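Long-range contact in cytochrome C (Thioalkalivibrio paradoxus ARh 1, PDB 5N1T), which probably carries electrons as a small c-type cytochrome, using a covalently bound heme c: residues Met67-Arg71 with Ala84-Glu89. Numbering follows the deposited sequence.
Sequences MLAFR and ASGYSE. With HEC (heme c), chain F.
The guanidinium of R71 meets the turn at A84-Y87 edge-on: the carbonyl oxygens of Y87 and A84 lie at its edge, near its plane, while the backbone N of E89 sits over one face. The F70 ring likewise turns its edge to the heme, CE2 lying 3.6 Å from C2A, whereas M67 CE and heme CBB approach the Y87 ring obliquely. R71 illustrates how one carbonyl oxygen can be held by two nitrogens of an arginine: NE and NH2 both donate to Y87 O, at 3.0 and 3.2 Å, a side-on grip that fixes the rotation of the flat group. Sharing one acceptor bends both bonds (N-H...O 147° and 138°); NE lies nearly in line with the C=O bond, NH2 in the carbonyl plane on a lone pair. With CG roughly anti to the backbone N (chi1 -151°), an extended run from CG to NE carries the guanidinium there. E89 OE2 stands 4.1 Å from R71 NH1, well out of the guanidinium plane, adding at most a loose attraction of charges.

Deeper in, A84 CB packs 3.6 Å from M67 O and 4.2 Å from F70 CB. M67, bent at chi2 and chi3, brings CE to 4.1 Å from Y87 CD2 and SD to the heme methyl CMB; Y87 OH touches heme CBB at 3.3 Å. The F70 side chain also touches that of M80, the axial ligand. The type I turn after helix 80-84, followed by S88 as N-cap of helix 89-101, packs on helix 60-72, and M67, F70 and Y87 line the heme pocket, an arrangement that belongs to the class I cytochrome c fold.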
ATOM      1  N   MET B  67     -33.404  -5.992  16.399  1.00 57.68           N
ATOM      2  CA  MET B  67     -32.152  -6.656  16.756  1.00 58.60           C
ATOM      3  C   MET B  67     -32.329  -8.146  16.536  1.00 59.17           C
ATOM      4  O   MET B  67     -31.626  -8.743  15.716  1.00 65.33           O
ATOM      5  CB  MET B  67     -31.784  -6.409  18.218  1.00 59.28           C
ATOM      6  CG  MET B  67     -31.273  -5.025  18.541  1.00 59.57           C
ATOM      7  SD  MET B  67     -29.697  -4.745  17.745  1.00 65.40           S
ATOM      8  CE  MET B  67     -28.589  -5.242  19.060  1.00 58.29           C
ATOM      9  N   LEU B  68     -33.323  -8.715  17.225  1.00 56.55           N
ATOM     10  CA  LEU B  68     -33.619 -10.151  17.167  1.00 58.40           C
ATOM     11  C   LEU B  68     -33.981 -10.587  15.756  1.00 58.45           C
ATOM     12  O   LEU B  68     -33.598 -11.703  15.353  1.00 59.45           O
ATOM     13  CB  LEU B  68     -34.731 -10.544  18.151  1.00 54.79           C
ATOM     14  CG  LEU B  68     -34.558 -10.154  19.623  1.00 56.88           C
ATOM     15  CD1 LEU B  68     -35.916  -9.852  20.234  1.00 59.14           C
ATOM     16  CD2 LEU B  68     -33.807 -11.189  20.458  1.00 58.41           C
ATOM     17  N   ALA B  69     -34.696  -9.708  15.025  1.00 53.29           N
ATOM     18  CA  ALA B  69     -35.074  -9.932  13.614  1.00 57.30           C
ATOM     19  C   ALA B  69     -33.854 -10.040  12.682  1.00 61.60           C
ATOM     20  O   ALA B  69     -33.828 -10.872  11.756  1.00 61.66           O
ATOM     21  CB  ALA B  69     -36.020  -8.838  13.124  1.00 55.27           C
ATOM     22  N   PHE B  70     -32.855  -9.188  12.942  1.00 59.17           N
ATOM     23  CA  PHE B  70     -31.602  -9.189  12.193  1.00 52.43           C
ATOM     24  C   PHE B  70     -30.814 -10.431  12.576  1.00 52.30           C
ATOM     25  O   PHE B  70     -30.283 -11.139  11.703  1.00 54.10           O
ATOM     26  CB  PHE B  70     -30.780  -7.950  12.524  1.00 46.23           C
ATOM     27  CG  PHE B  70     -31.190  -6.696  11.781  1.00 43.66           C
ATOM     28  CD1 PHE B  70     -31.410  -6.703  10.407  1.00 44.01           C
ATOM     29  CD2 PHE B  70     -31.297  -5.478  12.465  1.00 39.40           C
ATOM     30  CE1 PHE B  70     -31.746  -5.527   9.734  1.00 46.33           C
ATOM     31  CE2 PHE B  70     -31.629  -4.305  11.806  1.00 41.25           C
ATOM     32  CZ  PHE B  70     -31.858  -4.320  10.436  1.00 45.12           C
ATOM     33  N   ARG B  71     -30.788 -10.700  13.880  1.00 44.19           N
ATOM     34  CA  ARG B  71     -30.095 -11.826  14.446  1.00 48.01           C
ATOM     35  C   ARG B  71     -30.449 -13.185  13.798  1.00 47.56           C
ATOM     36  O   ARG B  71     -29.575 -13.934  13.381  1.00 49.55           O
ATOM     37  CB  ARG B  71     -30.393 -11.830  15.927  1.00 54.61           C
ATOM     38  CG  ARG B  71     -29.344 -12.414  16.836  1.00 53.86           C
ATOM     39  CD  ARG B  71     -29.812 -12.138  18.252  1.00 56.13           C
ATOM     40  NE  ARG B  71     -29.023 -12.845  19.256  1.00 65.80           N
ATOM     41  CZ  ARG B  71     -29.344 -14.026  19.783  1.00 66.26           C
ATOM     42  NH1 ARG B  71     -30.446 -14.658  19.406  1.00 66.96           N
ATOM     43  NH2 ARG B  71     -28.557 -14.573  20.703  1.00 68.59           N
ATOM     44  N   ALA B  84     -25.645  -7.867  15.650  1.00 47.60           N
ATOM     45  CA  ALA B  84     -26.750  -8.407  16.460  1.00 52.56           C
ATOM     46  C   ALA B  84     -26.520  -9.809  17.088  1.00 57.06           C
ATOM     47  O   ALA B  84     -26.830 -10.010  18.278  1.00 59.08           O
ATOM     48  CB  ALA B  84     -28.056  -8.375  15.662  1.00 55.41           C
ATOM     49  N   SER B  85     -25.969 -10.739  16.290  1.00 53.11           N
ATOM     50  CA  SER B  85     -25.594 -12.090  16.710  1.00 51.87           C
ATOM     51  C   SER B  85     -24.524 -12.097  17.814  1.00 53.32           C
ATOM     52  O   SER B  85     -24.376 -13.069  18.562  1.00 52.38           O
ATOM     53  CB  SER B  85     -25.077 -12.882  15.499  1.00 58.87           C
ATOM     54  OG  SER B  85     -26.112 -13.159  14.546  1.00 60.79           O
ATOM     55  N   GLY B  86     -23.787 -11.002  17.929  1.00 49.86           N
ATOM     56  CA  GLY B  86     -22.767 -10.873  18.954  1.00 49.50           C
ATOM     57  C   GLY B  86     -23.310 -10.708  20.352  1.00 51.51           C
ATOM     58  O   GLY B  86     -22.559 -10.837  21.333  1.00 52.64           O
ATOM     59  N   TYR B  87     -24.613 -10.422  20.441  1.00 49.68           N
ATOM     60  CA  TYR B  87     -25.292 -10.250  21.722  1.00 46.92           C
ATOM     61  C   TYR B  87     -26.297 -11.332  22.068  1.00 51.88           C
ATOM     62  O   TYR B  87     -26.947 -11.909  21.188  1.00 63.63           O
ATOM     63  CB  TYR B  87     -25.995  -8.917  21.739  1.00 40.30           C
ATOM     64  CG  TYR B  87     -25.102  -7.781  21.411  1.00 39.45           C
ATOM     65  CD1 TYR B  87     -24.193  -7.283  22.362  1.00 38.44           C
ATOM     66  CD2 TYR B  87     -25.132  -7.209  20.153  1.00 35.25           C
ATOM     67  CE1 TYR B  87     -23.352  -6.234  22.065  1.00 38.00           C
ATOM     68  CE2 TYR B  87     -24.299  -6.162  19.847  1.00 36.34           C
ATOM     69  CZ  TYR B  87     -23.418  -5.674  20.798  1.00 39.98           C
ATOM     70  OH  TYR B  87     -22.604  -4.603  20.472  1.00 45.75           O
ATOM     71  N   SER B  88     -26.435 -11.579  23.362  1.00 52.66           N
ATOM     72  CA  SER B  88     -27.493 -12.419  23.881  1.00 59.15           C
ATOM     73  C   SER B  88     -28.830 -11.660  23.908  1.00 64.18           C
ATOM     74  O   SER B  88     -28.872 -10.426  23.795  1.00 69.56           O
ATOM     75  CB  SER B  88     -27.126 -12.836  25.293  1.00 59.15           C
ATOM     76  OG  SER B  88     -27.321 -11.745  26.164  1.00 54.19           O
ATOM     77  N   GLU B  89     -29.910 -12.414  24.084  1.00 68.16           N
ATOM     78  CA  GLU B  89     -31.268 -11.871  24.268  1.00 67.85           C
ATOM     79  C   GLU B  89     -31.407 -10.912  25.458  1.00 61.73           C
ATOM     80  O   GLU B  89     -32.094  -9.901  25.355  1.00 51.40           O
ATOM     81  CB  GLU B  89     -32.288 -13.007  24.376  1.00 72.62           C
ATOM     82  CG  GLU B  89     -32.250 -13.972  23.195  1.00 82.10           C
ATOM     83  CD  GLU B  89     -33.584 -14.628  22.931  1.00 87.15           C
ATOM     84  OE1 GLU B  89     -34.466 -14.548  23.827  1.00 87.46           O
ATOM     85  OE2 GLU B  89     -33.741 -15.208  21.823  1.00 79.89           O
TER
HETATM   86 FE   HEC F 901     -27.196  -0.851  13.600  1.00 39.37          FE
HETATM   87  CHA HEC F 901     -29.636  -0.856  11.116  1.00 49.23           C
HETATM   88  CHB HEC F 901     -29.622  -0.883  15.966  1.00 42.66           C
HETATM   89  CHC HEC F 901     -24.780  -1.474  16.050  1.00 44.34           C
HETATM   90  CHD HEC F 901     -24.799  -0.376  11.282  1.00 43.32           C
HETATM   91  NA  HEC F 901     -29.278  -0.884  13.531  1.00 46.07           N
HETATM   92  C1A HEC F 901     -30.116  -0.842  12.492  1.00 49.63           C
HETATM   93  C2A HEC F 901     -31.570  -0.826  12.818  1.00 50.23           C
HETATM   94  C3A HEC F 901     -31.554  -0.849  14.282  1.00 48.94           C
HETATM   95  C4A HEC F 901     -30.105  -0.883  14.582  1.00 47.92           C
HETATM   96  CMA HEC F 901     -32.674  -0.859  15.274  1.00 55.28           C
HETATM   97  CAA HEC F 901     -32.740  -0.771  11.867  1.00 52.26           C
HETATM   98  CBA HEC F 901     -32.953   0.736  11.707  1.00 49.93           C
HETATM   99  CGA HEC F 901     -34.165   1.146  10.882  1.00 55.23           C
HETATM  100  O1A HEC F 901     -34.741   0.331  10.129  1.00 56.28           O
HETATM  101  O2A HEC F 901     -34.565   2.330  10.966  1.00 55.61           O
HETATM  102  NB  HEC F 901     -27.197  -1.148  15.665  1.00 43.90           N
HETATM  103  C1B HEC F 901     -28.288  -1.113  16.463  1.00 41.10           C
HETATM  104  C2B HEC F 901     -28.072  -1.322  17.903  1.00 43.28           C
HETATM  105  C3B HEC F 901     -26.630  -1.535  17.959  1.00 46.12           C
HETATM  106  C4B HEC F 901     -26.169  -1.391  16.525  1.00 47.04           C
HETATM  107  CMB HEC F 901     -29.052  -1.371  19.041  1.00 42.19           C
HETATM  108  CAB HEC F 901     -26.008  -1.828  19.276  1.00 46.56           C
HETATM  109  CBB HEC F 901     -24.583  -2.085  19.576  1.00 53.98           C
HETATM  110  NC  HEC F 901     -25.110  -0.902  13.672  1.00 44.61           N
HETATM  111  C1C HEC F 901     -24.273  -1.123  14.712  1.00 44.63           C
HETATM  112  C2C HEC F 901     -22.814  -1.055  14.384  1.00 43.34           C
HETATM  113  C3C HEC F 901     -22.860  -0.745  12.932  1.00 46.74           C
HETATM  114  C4C HEC F 901     -24.298  -0.660  12.629  1.00 42.73           C
HETATM  115  CMC HEC F 901     -21.661  -1.269  15.319  1.00 45.72           C
HETATM  116  CAC HEC F 901     -21.827  -0.477  11.886  1.00 48.95           C
HETATM  117  CBC HEC F 901     -20.361  -0.589  12.057  1.00 61.15           C
HETATM  118  ND  HEC F 901     -27.220  -0.659  11.550  1.00 40.75           N
HETATM  119  C1D HEC F 901     -26.165  -0.526  10.754  1.00 42.34           C
HETATM  120  C2D HEC F 901     -26.479  -0.449   9.308  1.00 44.49           C
HETATM  121  C3D HEC F 901     -27.945  -0.581   9.281  1.00 46.95           C
HETATM  122  C4D HEC F 901     -28.255  -0.714  10.708  1.00 46.18           C
HETATM  123  CMD HEC F 901     -25.563  -0.248   8.151  1.00 42.75           C
HETATM  124  CAD HEC F 901     -28.886  -0.617   8.120  1.00 40.84           C
HETATM  125  CBD HEC F 901     -29.228  -2.100   8.028  1.00 43.64           C
HETATM  126  CGD HEC F 901     -28.216  -2.958   7.297  1.00 47.96           C
HETATM  127  O1D HEC F 901     -28.019  -2.773   6.075  1.00 48.97           O
HETATM  128  O2D HEC F 901     -27.622  -3.853   7.940  1.00 54.56           O